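Local coordinates for protein peptidase, M20/M25/M40 family (Staphylococcus aureus, PDB 4EWT) that probably hydrolyses amide bonds of N-acylated amino acids or related substrates as a manganese-binding amidohydrolase of the M20 peptidase family, at residues H159-H164 against A345-G350; V174-G179 against F306-A311; A74-F79 against S332-Y337; K312-A317 against A377-T382; I60-D65 against V132-A137. One frame throughout, in Å; residues are numbered along the deposited sequence.

Contact 1: H159-H164 against A345-G350; sequences HVLGVH and AFIYTG. With MN (manganese (II) ion), chain F.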
# COMPACT_ATOMS: atom_id res chain seq x y z
N HIS A 159 -44.43 -23.07 -1.91
CA HIS A 159 -43.73 -21.95 -1.27
C HIS A 159 -43.10 -22.36 0.07
O HIS A 159 -43.60 -23.27 0.73
CB HIS A 159 -44.68 -20.78 -1.01
CG HIS A 159 -45.19 -20.12 -2.25
ND1 HIS A 159 -44.53 -19.10 -2.88
CD2 HIS A 159 -46.33 -20.32 -2.96
CE1 HIS A 159 -45.22 -18.70 -3.93
NE2 HIS A 159 -46.32 -19.42 -4.00
N VAL A 160 -42.02 -21.68 0.46
CA VAL A 160 -41.40 -21.90 1.77
C VAL A 160 -41.46 -20.62 2.60
O VAL A 160 -41.20 -19.53 2.09
CB VAL A 160 -39.93 -22.39 1.68
CG1 VAL A 160 -39.45 -22.91 3.04
CG2 VAL A 160 -39.79 -23.48 0.63
N LEU A 161 -41.82 -20.75 3.87
CA LEU A 161 -41.79 -19.62 4.79
C LEU A 161 -40.90 -19.98 5.97
O LEU A 161 -40.89 -21.11 6.44
CB LEU A 161 -43.21 -19.25 5.25
CG LEU A 161 -43.39 -18.14 6.29
CD1 LEU A 161 -42.93 -16.79 5.78
CD2 LEU A 161 -44.83 -18.05 6.75
N GLY A 162 -40.12 -19.01 6.43
CA GLY A 162 -39.29 -19.21 7.60
C GLY A 162 -39.28 -17.97 8.44
O GLY A 162 -39.50 -16.86 7.95
N VAL A 163 -39.00 -18.15 9.72
CA VAL A 163 -38.96 -17.05 10.66
C VAL A 163 -37.68 -17.18 11.45
O VAL A 163 -37.25 -18.29 11.77
CB VAL A 163 -40.19 -17.08 11.62
CG1 VAL A 163 -39.92 -16.24 12.87
CG2 VAL A 163 -41.42 -16.57 10.92
N HIS A 164 -37.05 -16.04 11.71
CA HIS A 164 -35.94 -15.98 12.64
C HIS A 164 -36.24 -14.93 13.70
O HIS A 164 -36.64 -13.81 13.37
CB HIS A 164 -34.64 -15.61 11.90
CG HIS A 164 -33.41 -16.18 12.51
ND1 HIS A 164 -32.91 -15.74 13.72
CD2 HIS A 164 -32.58 -17.17 12.10
CE1 HIS A 164 -31.82 -16.42 14.01
NE2 HIS A 164 -31.59 -17.29 13.04
N ALA A 345 -40.14 -16.67 1.59
CA ALA A 345 -40.05 -15.48 2.42
C ALA A 345 -39.46 -15.87 3.77
O ALA A 345 -39.95 -16.79 4.44
CB ALA A 345 -41.41 -14.85 2.61
N PHE A 346 -38.39 -15.19 4.15
CA PHE A 346 -37.77 -15.38 5.45
C PHE A 346 -38.06 -14.10 6.19
O PHE A 346 -37.64 -13.03 5.76
CB PHE A 346 -36.27 -15.60 5.28
CG PHE A 346 -35.56 -16.09 6.52
CD1 PHE A 346 -35.85 -17.35 7.07
CD2 PHE A 346 -34.58 -15.32 7.11
CE1 PHE A 346 -35.16 -17.81 8.20
CE2 PHE A 346 -33.88 -15.77 8.25
CZ PHE A 346 -34.18 -17.02 8.79
N ILE A 347 -38.81 -14.20 7.28
CA ILE A 347 -39.22 -13.00 8.02
C ILE A 347 -38.70 -13.03 9.46
O ILE A 347 -38.23 -14.07 9.94
CB ILE A 347 -40.76 -12.78 7.98
CG1 ILE A 347 -41.50 -13.90 8.70
CG2 ILE A 347 -41.25 -12.60 6.54
CD1 ILE A 347 -42.99 -13.67 8.87
N TYR A 348 -38.77 -11.90 10.14
CA TYR A 348 -38.18 -11.77 11.45
C TYR A 348 -39.20 -11.45 12.54
O TYR A 348 -40.14 -10.69 12.31
CB TYR A 348 -37.11 -10.68 11.45
CG TYR A 348 -36.07 -10.78 10.36
CD1 TYR A 348 -35.18 -11.86 10.31
CD2 TYR A 348 -35.96 -9.79 9.39
CE1 TYR A 348 -34.21 -11.94 9.32
CE2 TYR A 348 -34.99 -9.86 8.39
CZ TYR A 348 -34.12 -10.94 8.36
OH TYR A 348 -33.16 -11.03 7.38
N THR A 349 -38.99 -12.04 13.71
CA THR A 349 -39.77 -11.70 14.90
C THR A 349 -38.89 -10.94 15.90
O THR A 349 -37.87 -11.47 16.38
CB THR A 349 -40.34 -12.96 15.61
OG1 THR A 349 -41.13 -13.74 14.70
CG2 THR A 349 -41.21 -12.54 16.81
N GLY A 350 -39.29 -9.72 16.23
CA GLY A 350 -38.57 -8.93 17.23
C GLY A 350 -38.44 -9.73 18.52
O GLY A 350 -39.42 -10.28 19.02
MN MN F . -29.90 -18.81 13.14
O HOH W 1 -27.89 -18.94 11.70
O HOH W 2 -30.99 -19.76 11.40
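The rings of His164 and Phe346 meet rim to rim, with centroids 5.9 Å apart and planes at 68°, and neither covers the other's face. Phe346 CZ sits at the imidazole edge and also touches His164 CB at 3.4 Å. Water 2 lies in the imidazole plane, at another point of the edge. His164 O lies at the edge of the Tyr348 ring. The two strands that carry these rings run parallel, joined by five backbone hydrogen bonds. One is Ile347 N to Gly162 O at 2.8 Å. Gly162 has no side chain, and Phe346 CD1 lies 3.7 Å from its C atom. On the face carrying Val163 and Ile347, CG1 of Ile347 stands between its backbone N and carbonyl carbon (chi1 65°). It meets Val163 CG2 at 3.5 Å, a tight fit. His164 NE2 binds manganese at 2.3 Å, with Cys103 and His105 on the same ion. The parallel pairing thus carries a metal ligand near the C-terminal end of strand 159-166, and Phe346 packs against the side chain that holds it.

Contact 2: V174-G179 against F306-A311; sequences VYYRPG and FTEYVA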
# COMPACT_ATOMS: atom_id res chain seq x y z
N VAL A 174 -43.32 -8.00 13.83
CA VAL A 174 -42.63 -8.83 12.86
C VAL A 174 -42.14 -7.98 11.69
O VAL A 174 -42.76 -6.98 11.35
CB VAL A 174 -43.52 -9.99 12.32
CG1 VAL A 174 -43.74 -11.05 13.38
CG2 VAL A 174 -44.85 -9.47 11.79
N TYR A 175 -41.03 -8.41 11.09
CA TYR A 175 -40.33 -7.62 10.08
C TYR A 175 -40.11 -8.39 8.78
O TYR A 175 -39.90 -9.61 8.79
CB TYR A 175 -38.99 -7.12 10.64
CG TYR A 175 -39.11 -6.40 11.97
CD1 TYR A 175 -39.35 -5.03 12.03
CD2 TYR A 175 -38.97 -7.10 13.17
CE1 TYR A 175 -39.46 -4.37 13.26
CE2 TYR A 175 -39.08 -6.45 14.40
CZ TYR A 175 -39.32 -5.09 14.44
OH TYR A 175 -39.42 -4.46 15.67
N TYR A 176 -40.15 -7.66 7.67
CA TYR A 176 -40.07 -8.24 6.33
C TYR A 176 -39.36 -7.33 5.31
O TYR A 176 -39.27 -6.11 5.51
CB TYR A 176 -41.47 -8.58 5.81
CG TYR A 176 -42.26 -7.39 5.27
CD1 TYR A 176 -42.35 -7.16 3.89
CD2 TYR A 176 -42.92 -6.51 6.13
CE1 TYR A 176 -43.08 -6.07 3.39
CE2 TYR A 176 -43.65 -5.42 5.63
CZ TYR A 176 -43.73 -5.21 4.26
OH TYR A 176 -44.45 -4.14 3.78
N ARG A 177 -38.95 -7.91 4.20
CA ARG A 177 -38.33 -7.23 3.09
C ARG A 177 -38.25 -8.12 1.85
O ARG A 177 -37.69 -9.16 1.90
CB ARG A 177 -36.93 -6.76 3.48
CG ARG A 177 -36.21 -6.14 2.36
CD ARG A 177 -34.88 -5.70 2.75
NE ARG A 177 -34.60 -4.44 2.13
CZ ARG A 177 -34.10 -4.35 0.92
NH1 ARG A 177 -33.81 -5.42 0.22
NH2 ARG A 177 -33.89 -3.16 0.43
N PRO A 178 -38.83 -7.69 0.75
CA PRO A 178 -38.74 -8.49 -0.48
C PRO A 178 -37.35 -8.38 -1.09
O PRO A 178 -36.60 -7.46 -0.74
CB PRO A 178 -39.78 -7.85 -1.40
CG PRO A 178 -39.86 -6.42 -0.94
CD PRO A 178 -39.62 -6.46 0.55
N GLY A 179 -37.01 -9.30 -1.98
CA GLY A 179 -35.71 -9.28 -2.63
C GLY A 179 -34.63 -9.78 -1.69
O GLY A 179 -34.92 -10.48 -0.71
N PHE A 306 -44.43 -13.45 -3.13
CA PHE A 306 -44.79 -14.19 -1.92
C PHE A 306 -44.58 -13.35 -0.66
O PHE A 306 -45.46 -13.33 0.20
CB PHE A 306 -44.04 -15.53 -1.85
CG PHE A 306 -44.44 -16.39 -0.68
CD1 PHE A 306 -45.75 -16.81 -0.52
CD2 PHE A 306 -43.49 -16.80 0.25
CE1 PHE A 306 -46.13 -17.60 0.55
CE2 PHE A 306 -43.85 -17.60 1.33
CZ PHE A 306 -45.17 -18.00 1.48
N THR A 307 -43.45 -12.65 -0.57
CA THR A 307 -43.15 -11.83 0.61
C THR A 307 -44.18 -10.74 0.82
O THR A 307 -44.57 -10.48 1.96
CB THR A 307 -41.74 -11.20 0.56
OG1 THR A 307 -40.76 -12.22 0.40
CG2 THR A 307 -41.44 -10.41 1.83
N GLU A 308 -44.61 -10.10 -0.26
CA GLU A 308 -45.63 -9.06 -0.15
C GLU A 308 -46.97 -9.65 0.22
O GLU A 308 -47.71 -9.08 1.04
CB GLU A 308 -45.75 -8.23 -1.44
CG GLU A 308 -46.06 -6.76 -1.18
CD GLU A 308 -44.88 -6.01 -0.55
OE1 GLU A 308 -45.05 -5.40 0.53
OE2 GLU A 308 -43.78 -6.05 -1.13
N TYR A 309 -47.29 -10.81 -0.35
CA TYR A 309 -48.46 -11.56 0.07
C TYR A 309 -48.43 -11.79 1.59
O TYR A 309 -49.44 -11.61 2.26
CB TYR A 309 -48.58 -12.89 -0.68
CG TYR A 309 -49.52 -13.85 -0.00
CD1 TYR A 309 -50.90 -13.78 -0.22
CD2 TYR A 309 -49.04 -14.81 0.89
CE1 TYR A 309 -51.76 -14.65 0.41
CE2 TYR A 309 -49.90 -15.69 1.53
CZ TYR A 309 -51.26 -15.59 1.28
OH TYR A 309 -52.13 -16.44 1.91
N VAL A 310 -47.27 -12.19 2.11
CA VAL A 310 -47.12 -12.51 3.53
C VAL A 310 -47.39 -11.28 4.41
O VAL A 310 -48.13 -11.37 5.40
CB VAL A 310 -45.73 -13.14 3.86
CG1 VAL A 310 -45.45 -13.12 5.35
CG2 VAL A 310 -45.65 -14.56 3.31
N ALA A 311 -46.80 -10.15 4.04
CA ALA A 311 -47.01 -8.90 4.75
C ALA A 311 -48.44 -8.38 4.63
O ALA A 311 -48.96 -7.76 5.57
CB ALA A 311 -46.03 -7.87 4.26
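With chi1 at 79°, the Tyr176 ring is tucked over its own backbone, and its face meets helix 304-316. Glu308 bends at chi2 and brings its carboxylate round to the ring's edge. Ala311 CB then lies over the ring centre, 3.5 Å from the centroid of Tyr176 and 10° off the ring normal. This is a CH-pi contact. Thr307 CG2 comes to the ring edge, 4.0 Å from Tyr176 CD1, and also packs on Pro178 N at 3.9 Å. Thr307 OG1 is turned to Asp303 O, to which it is hydrogen-bonded. Glu308 OE1 approaches Tyr176 OH at 3.5 Å as a contact and no more, with ring and carboxylate planes 76° apart. Its other oxygen, OE2, lies 3.9 Å from Pro178 CG. The Tyr176 hydroxyl has a weak hydrogen bond to Lys315 NZ. The short strand and helix segments run roughly antiparallel, with axes 9.7 Å apart. The chemistry is mostly apolar: a methyl on an aromatic face joins helix to sheet, and the Glu308 carboxylate and Lys315 lie near the hydroxyl end.

Contact 3: A74-F79 against S332-Y337; sequences AIRADF and SEDFAY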
# COMPACT_ATOMS: atom_id res chain seq x y z
N ALA A 74 -44.50 -25.02 2.84
CA ALA A 74 -43.50 -25.48 3.78
C ALA A 74 -43.18 -24.38 4.77
O ALA A 74 -43.05 -23.21 4.40
CB ALA A 74 -42.25 -25.96 3.08
N ILE A 75 -43.08 -24.75 6.04
CA ILE A 75 -42.67 -23.82 7.09
C ILE A 75 -41.44 -24.40 7.80
O ILE A 75 -41.39 -25.58 8.11
CB ILE A 75 -43.83 -23.48 8.06
CG1 ILE A 75 -44.43 -24.75 8.68
CG2 ILE A 75 -44.92 -22.70 7.31
CD1 ILE A 75 -45.52 -24.48 9.69
N ARG A 76 -40.43 -23.56 8.01
CA ARG A 76 -39.11 -24.07 8.37
C ARG A 76 -38.62 -23.57 9.73
O ARG A 76 -38.74 -22.39 10.05
CB ARG A 76 -38.12 -23.70 7.25
CG ARG A 76 -36.70 -24.17 7.45
CD ARG A 76 -35.88 -23.17 8.25
NE ARG A 76 -34.47 -23.34 7.93
CZ ARG A 76 -33.52 -22.43 8.13
NH1 ARG A 76 -33.80 -21.24 8.68
NH2 ARG A 76 -32.29 -22.72 7.77
N ALA A 77 -38.11 -24.51 10.54
CA ALA A 77 -37.42 -24.19 11.80
C ALA A 77 -36.14 -25.00 11.90
O ALA A 77 -36.15 -26.21 11.71
CB ALA A 77 -38.32 -24.49 13.00
N ASP A 78 -35.03 -24.33 12.20
CA ASP A 78 -33.74 -25.01 12.40
C ASP A 78 -33.51 -25.33 13.88
O ASP A 78 -34.12 -24.70 14.76
CB ASP A 78 -32.57 -24.23 11.78
CG ASP A 78 -32.67 -22.72 11.98
OD1 ASP A 78 -33.58 -22.23 12.69
OD2 ASP A 78 -31.83 -22.01 11.41
N PHE A 79 -32.65 -26.31 14.15
CA PHE A 79 -32.46 -26.77 15.53
C PHE A 79 -31.04 -27.05 16.02
O PHE A 79 -30.86 -27.53 17.15
CB PHE A 79 -33.39 -27.95 15.87
CG PHE A 79 -33.14 -29.20 15.07
CD1 PHE A 79 -32.20 -30.14 15.48
CD2 PHE A 79 -33.90 -29.48 13.93
CE1 PHE A 79 -32.00 -31.32 14.77
CE2 PHE A 79 -33.71 -30.66 13.21
CZ PHE A 79 -32.76 -31.59 13.63
N SER A 332 -25.15 -14.60 7.10
CA SER A 332 -25.62 -15.49 6.06
C SER A 332 -26.52 -16.52 6.73
O SER A 332 -26.47 -16.71 7.95
CB SER A 332 -24.45 -16.13 5.30
OG SER A 332 -24.17 -17.42 5.82
N GLU A 333 -27.36 -17.17 5.93
CA GLU A 333 -28.42 -18.01 6.43
C GLU A 333 -28.66 -19.09 5.37
O GLU A 333 -28.83 -18.76 4.19
CB GLU A 333 -29.66 -17.14 6.67
CG GLU A 333 -30.98 -17.87 6.84
CD GLU A 333 -31.00 -18.79 8.03
OE1 GLU A 333 -30.73 -18.31 9.15
OE2 GLU A 333 -31.28 -20.00 7.84
N ASP A 334 -28.67 -20.36 5.78
CA ASP A 334 -28.84 -21.42 4.78
C ASP A 334 -30.28 -21.64 4.29
O ASP A 334 -30.51 -22.39 3.34
CB ASP A 334 -28.07 -22.71 5.13
CG ASP A 334 -28.92 -23.76 5.81
OD1 ASP A 334 -30.02 -23.45 6.32
OD2 ASP A 334 -28.46 -24.93 5.84
N PHE A 335 -31.22 -20.94 4.91
CA PHE A 335 -32.57 -20.81 4.35
C PHE A 335 -32.49 -20.35 2.89
O PHE A 335 -33.39 -20.62 2.10
CB PHE A 335 -33.42 -19.82 5.16
CG PHE A 335 -34.85 -19.75 4.72
CD1 PHE A 335 -35.81 -20.59 5.30
CD2 PHE A 335 -35.26 -18.84 3.75
CE1 PHE A 335 -37.13 -20.54 4.91
CE2 PHE A 335 -36.59 -18.77 3.35
CZ PHE A 335 -37.54 -19.63 3.93
N ALA A 336 -31.41 -19.65 2.56
CA ALA A 336 -31.20 -19.13 1.21
C ALA A 336 -31.25 -20.21 0.14
O ALA A 336 -31.60 -19.94 -1.01
CB ALA A 336 -29.90 -18.37 1.13
N TYR A 337 -30.86 -21.43 0.51
CA TYR A 337 -30.97 -22.60 -0.36
C TYR A 337 -32.42 -22.95 -0.71
O TYR A 337 -32.71 -23.25 -1.86
CB TYR A 337 -30.27 -23.82 0.23
CG TYR A 337 -28.76 -23.79 0.10
CD1 TYR A 337 -28.15 -23.79 -1.15
CD2 TYR A 337 -27.95 -23.78 1.23
CE1 TYR A 337 -26.75 -23.77 -1.27
CE2 TYR A 337 -26.57 -23.77 1.13
CZ TYR A 337 -25.98 -23.76 -0.12
OH TYR A 337 -24.61 -23.74 -0.20
O HOH W 2 -30.99 -19.76 11.40
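Arg76 and Glu333 make the tight part of this contact. The guanidinium holds one carboxylate oxygen with two nitrogens: NH1 and NH2 of Arg76 each lie 2.9 Å from Glu333 OE2. The N-H angles of 137° and 139° are bent, and OE2 sits slightly out of the guanidinium plane. The NH1 donor comes from above the carboxylate plane, and NH2 comes nearly along the C-O bond. Glu333 OE2 also accepts from Phe335 N at 3.1 Å, with its anti lone pair, and this caps the turn into helix 335-341. Asp334 OD1 makes a salt bridge in the guanidinium plane, 2.8 Å from Arg76 NH2. Phe335 CB packs over one guanidinium face, and Asp78 CG lies over the opposite one. Gln135 also bonds both Arg76 NH2 and Asp334 OD1.

The looser side faces the metal site. There Asp78 OD2 and Glu333 OE2 are 4.1 Å apart. Asp78 OD2 lies 3.5 Å from Arg76 NH1 but well out of the guanidinium plane. No N-H points at it, and this charge attraction probably eases the repulsion. Water 2, a manganese ligand, donates to Glu333 OE1 at 2.7 Å. It is also modelled unusually close to Asp78 OD2, a doubtful detail. Asp78 OD1 is hydrogen-bonded to His108. The salt-bridge network is second-shell structure beside the manganese site of an M20-family metallohydrolase.

Contact 4: K312-A317 against A377-T382; sequences KTLKEA and AEAVGT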
# COMPACT_ATOMS: atom_id res chain seq x y z
N LYS A 312 -49.06 -8.61 3.47
CA LYS A 312 -50.44 -8.18 3.23
C LYS A 312 -51.38 -8.98 4.12
O LYS A 312 -52.24 -8.42 4.81
CB LYS A 312 -50.81 -8.35 1.74
CG LYS A 312 -52.29 -8.11 1.41
CD LYS A 312 -52.58 -8.26 -0.08
CE LYS A 312 -54.02 -7.87 -0.40
NZ LYS A 312 -54.32 -7.88 -1.86
N THR A 313 -51.19 -10.30 4.12
CA THR A 313 -51.99 -11.22 4.92
C THR A 313 -51.91 -10.89 6.41
O THR A 313 -52.93 -10.86 7.10
CB THR A 313 -51.55 -12.68 4.67
OG1 THR A 313 -51.64 -12.98 3.27
CG2 THR A 313 -52.41 -13.65 5.44
N LEU A 314 -50.70 -10.63 6.90
CA LEU A 314 -50.49 -10.38 8.33
C LEU A 314 -51.06 -9.05 8.80
O LEU A 314 -51.52 -8.93 9.94
CB LEU A 314 -49.01 -10.49 8.70
CG LEU A 314 -48.36 -11.88 8.64
CD1 LEU A 314 -46.85 -11.76 8.76
CD2 LEU A 314 -48.93 -12.80 9.71
N LYS A 315 -51.03 -8.04 7.93
CA LYS A 315 -51.57 -6.72 8.26
C LYS A 315 -53.10 -6.75 8.26
O LYS A 315 -53.74 -6.07 9.05
CB LYS A 315 -51.03 -5.65 7.30
CG LYS A 315 -49.63 -5.14 7.68
CD LYS A 315 -49.12 -4.04 6.74
CE LYS A 315 -48.15 -4.58 5.70
NZ LYS A 315 -47.75 -3.56 4.69
N GLU A 316 -53.67 -7.58 7.38
CA GLU A 316 -55.12 -7.69 7.23
C GLU A 316 -55.80 -8.62 8.23
O GLU A 316 -57.04 -8.69 8.27
CB GLU A 316 -55.46 -8.15 5.81
CG GLU A 316 -55.41 -7.06 4.78
CD GLU A 316 -55.74 -7.56 3.39
OE1 GLU A 316 -56.28 -8.69 3.28
OE2 GLU A 316 -55.46 -6.84 2.41
N ALA A 317 -55.01 -9.33 9.03
CA ALA A 317 -55.56 -10.23 10.05
C ALA A 317 -55.79 -9.51 11.38
O ALA A 317 -56.56 -9.99 12.22
CB ALA A 317 -54.64 -11.42 10.25
N ALA A 377 -45.57 -18.07 16.18
CA ALA A 377 -46.63 -19.05 15.91
C ALA A 377 -47.87 -18.39 15.31
O ALA A 377 -48.41 -18.87 14.31
CB ALA A 377 -46.98 -19.83 17.17
N GLU A 378 -48.30 -17.28 15.91
CA GLU A 378 -49.47 -16.53 15.42
C GLU A 378 -49.27 -16.05 13.99
O GLU A 378 -50.16 -16.20 13.15
CB GLU A 378 -49.79 -15.34 16.35
CG GLU A 378 -50.52 -15.71 17.64
CD GLU A 378 -50.64 -14.54 18.61
OE1 GLU A 378 -50.09 -13.46 18.33
OE2 GLU A 378 -51.27 -14.71 19.68
N ALA A 379 -48.10 -15.48 13.72
CA ALA A 379 -47.74 -15.00 12.39
C ALA A 379 -47.72 -16.11 11.35
O ALA A 379 -48.39 -16.01 10.32
CB ALA A 379 -46.40 -14.30 12.44
N VAL A 380 -46.97 -17.17 11.62
CA VAL A 380 -46.85 -18.28 10.68
C VAL A 380 -48.19 -19.00 10.51
O VAL A 380 -48.61 -19.27 9.38
CB VAL A 380 -45.69 -19.26 11.08
CG1 VAL A 380 -45.62 -20.45 10.16
CG2 VAL A 380 -44.36 -18.52 11.07
N GLY A 381 -48.87 -19.28 11.62
CA GLY A 381 -50.19 -19.90 11.54
C GLY A 381 -51.19 -19.12 10.70
O GLY A 381 -51.92 -19.70 9.90
N THR A 382 -51.22 -17.80 10.90
CA THR A 382 -52.09 -16.91 10.13
C THR A 382 -51.81 -17.02 8.64
O THR A 382 -52.73 -17.10 7.82
CB THR A 382 -51.92 -15.44 10.59
OG1 THR A 382 -52.30 -15.32 11.97
CG2 THR A 382 -52.76 -14.50 9.73
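This is apolar helix-helix packing between helix 304-316 and helix 372-386, its centre about 22 Å from the centre of the chain. Helix 372-386 also packs on helices 2-11 and 105-120. The axes of the two short helix segments pass 9.9 Å apart with an angle of 114° between their directions, so the helices cross steeply and touch over a small patch. Leu314 supplies the main reach. Its CG lies anti to the carbonyl carbon (chi1 -69°), and the CD2 branch extends to the other helix. CD2 of Leu314 comes 3.3 Å from Ala379 O and 4.0 Å from Ala379 CB. The same methyl lies 4.1 Å from Thr382 CB. Ala317 CB meets Thr382 CG2 at 3.6 Å, methyl against methyl. Thr313 CG2 is more distant, 4.4 Å from Thr382 CG2.

The hydroxyls of both threonines are turned to their own helices. Thr382 OG1 donates to Glu378 O at 2.6 Å, and Thr382 N reaches that oxygen from the opposite face of the carbonyl plane. Thr313 OG1 is likewise hydrogen-bonded to the carbonyl four residues back, Tyr309 O. Nearby, Ile6 and Leu319 also pack on Thr382. With the hydroxyls paired inside their helices, methyl groups are left to face the neighbour, and the joint rests on van der Waals contact.

Contact 5: I60-D65 against V132-A137; sequences IKVTID and VIHQPA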
# COMPACT_ATOMS: atom_id res chain seq x y z
N ILE A 60 -35.86 -33.96 9.40
CA ILE A 60 -37.22 -34.33 9.80
C ILE A 60 -38.26 -33.51 9.04
O ILE A 60 -38.26 -32.28 9.09
CB ILE A 60 -37.44 -34.18 11.33
CG1 ILE A 60 -36.38 -34.97 12.10
CG2 ILE A 60 -38.85 -34.68 11.73
CD1 ILE A 60 -36.22 -34.54 13.54
N LYS A 61 -39.15 -34.22 8.35
CA LYS A 61 -40.17 -33.63 7.50
C LYS A 61 -41.53 -34.12 8.01
O LYS A 61 -41.91 -35.28 7.80
CB LYS A 61 -39.94 -34.10 6.06
CG LYS A 61 -40.80 -33.49 4.97
CD LYS A 61 -41.13 -34.57 3.96
CE LYS A 61 -40.85 -34.17 2.53
NZ LYS A 61 -41.95 -33.40 1.89
N VAL A 62 -42.26 -33.25 8.71
CA VAL A 62 -43.59 -33.63 9.21
C VAL A 62 -44.69 -33.05 8.32
O VAL A 62 -44.78 -31.84 8.12
CB VAL A 62 -43.79 -33.40 10.75
CG1 VAL A 62 -42.47 -33.14 11.44
CG2 VAL A 62 -44.78 -32.29 11.05
N THR A 63 -45.50 -33.95 7.76
CA THR A 63 -46.56 -33.59 6.83
C THR A 63 -47.92 -33.52 7.54
O THR A 63 -48.32 -34.46 8.24
CB THR A 63 -46.62 -34.55 5.62
OG1 THR A 63 -45.37 -34.51 4.92
CG2 THR A 63 -47.72 -34.16 4.64
N ILE A 64 -48.60 -32.39 7.37
CA ILE A 64 -49.94 -32.20 7.88
C ILE A 64 -50.86 -32.09 6.67
O ILE A 64 -51.02 -31.01 6.08
CB ILE A 64 -50.06 -30.91 8.74
CG1 ILE A 64 -48.91 -30.80 9.74
CG2 ILE A 64 -51.42 -30.86 9.44
CD1 ILE A 64 -48.80 -29.43 10.40
N ASP A 65 -51.45 -33.22 6.28
CA ASP A 65 -52.35 -33.27 5.13
C ASP A 65 -53.78 -33.05 5.61
O ASP A 65 -54.26 -33.78 6.48
CB ASP A 65 -52.22 -34.61 4.39
CG ASP A 65 -52.92 -34.61 3.02
OD1 ASP A 65 -53.74 -33.71 2.73
OD2 ASP A 65 -52.65 -35.54 2.23
N VAL A 132 -43.91 -29.14 7.52
CA VAL A 132 -43.06 -28.56 8.54
C VAL A 132 -41.67 -29.14 8.37
O VAL A 132 -41.50 -30.37 8.34
CB VAL A 132 -43.60 -28.84 9.94
CG1 VAL A 132 -42.70 -28.22 10.99
CG2 VAL A 132 -45.02 -28.31 10.06
N ILE A 133 -40.67 -28.26 8.25
CA ILE A 133 -39.29 -28.65 8.08
C ILE A 133 -38.51 -28.34 9.36
O ILE A 133 -38.31 -27.18 9.71
CB ILE A 133 -38.63 -27.91 6.87
CG1 ILE A 133 -39.34 -28.27 5.56
CG2 ILE A 133 -37.13 -28.22 6.77
CD1 ILE A 133 -38.94 -27.39 4.38
N HIS A 134 -38.09 -29.39 10.06
CA HIS A 134 -37.19 -29.24 11.20
C HIS A 134 -35.77 -29.54 10.72
O HIS A 134 -35.44 -30.69 10.43
CB HIS A 134 -37.60 -30.17 12.36
CG HIS A 134 -38.83 -29.72 13.09
ND1 HIS A 134 -40.05 -30.34 12.95
CD2 HIS A 134 -39.02 -28.70 13.97
CE1 HIS A 134 -40.94 -29.74 13.72
NE2 HIS A 134 -40.35 -28.74 14.34
N GLN A 135 -34.96 -28.49 10.61
CA GLN A 135 -33.66 -28.56 9.94
C GLN A 135 -32.47 -28.55 10.90
O GLN A 135 -32.38 -27.67 11.75
CB GLN A 135 -33.53 -27.41 8.93
CG GLN A 135 -32.33 -27.51 7.99
CD GLN A 135 -31.90 -26.16 7.46
OE1 GLN A 135 -32.64 -25.50 6.72
NE2 GLN A 135 -30.71 -25.73 7.84
N PRO A 136 -31.56 -29.52 10.76
CA PRO A 136 -30.29 -29.50 11.47
C PRO A 136 -29.24 -28.70 10.69
O PRO A 136 -29.51 -28.25 9.57
CB PRO A 136 -29.89 -30.97 11.49
CG PRO A 136 -30.40 -31.50 10.22
CD PRO A 136 -31.72 -30.78 10.00
N ALA A 137 -28.07 -28.54 11.30
CA ALA A 137 -26.85 -28.17 10.57
C ALA A 137 -26.89 -26.84 9.80
O ALA A 137 -26.18 -26.68 8.82
CB ALA A 137 -26.44 -29.32 9.63
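Backbone hydrogen bonds pair Ile60 with His134 and Val62 with Val132, in antiparallel order. Val132 N gives to Val62 O at 2.9 Å, and Val62 N returns a bond to Val132 O at 3.0 Å. His134 N gives to Ile60 O at 3.1 Å. The return bond from Ile60 N to His134 O is weak, at 3.5 Å. Lys61 and Ile133 form the non-hydrogen-bonded pair between them.

Strand 60-65 thus joins the edge region of the mixed sheet of the metal-binding part of the chain. It lies between strand 50-52 and strand 129-135, and runs antiparallel to both. On its far side strand 129-135 pairs in parallel with strand 72-78.

Apolar contacts gather on the face of Ile60, Val62, Val132 and His134. Met112 of helix 105-120 packs on Val132 and His134, and Tyr44 on Val62. Val62 and Val132 lie side by side and point the same way, with Val62 CG2 3.8 Å from Val132 CB. With chi1 at -47°, Ile64 CG1 lies beside the backbone N, and Ile64 CD1 reaches Val132 CG2 at 4.0 Å. Val62 CG1 approaches the edge of the His134 ring. At the base of this ring, His134 CB meets Ile60 CB at 4.1 Å.

In the fold
Contacts 1, 2, 3 and 5 all reach one mixed eight-stranded sheet. Its order runs 50-52, 60-65, 129-135, 72-78, 159-166, 344-350, 173-176, 322-325, so contact 5 lies toward one edge and contact 2 toward the other, with centres about 22 Å apart. Contacts 1 and 3 lie between them, centres about 9 Å apart, and share a manganese-bound water. Helix 304-316 serves both contacts 2 and 4. Val380 in contact 4 packs on residues of contacts 1 and 3. Along the chain contact 5 closes before contacts 1, 2 and 4 open, while contact 3 crosses contacts 1, 4 and 5. Contacts 1 and 3 bring distant parts of the sequence to the metal site; 2, 4 and 5 join its flanks.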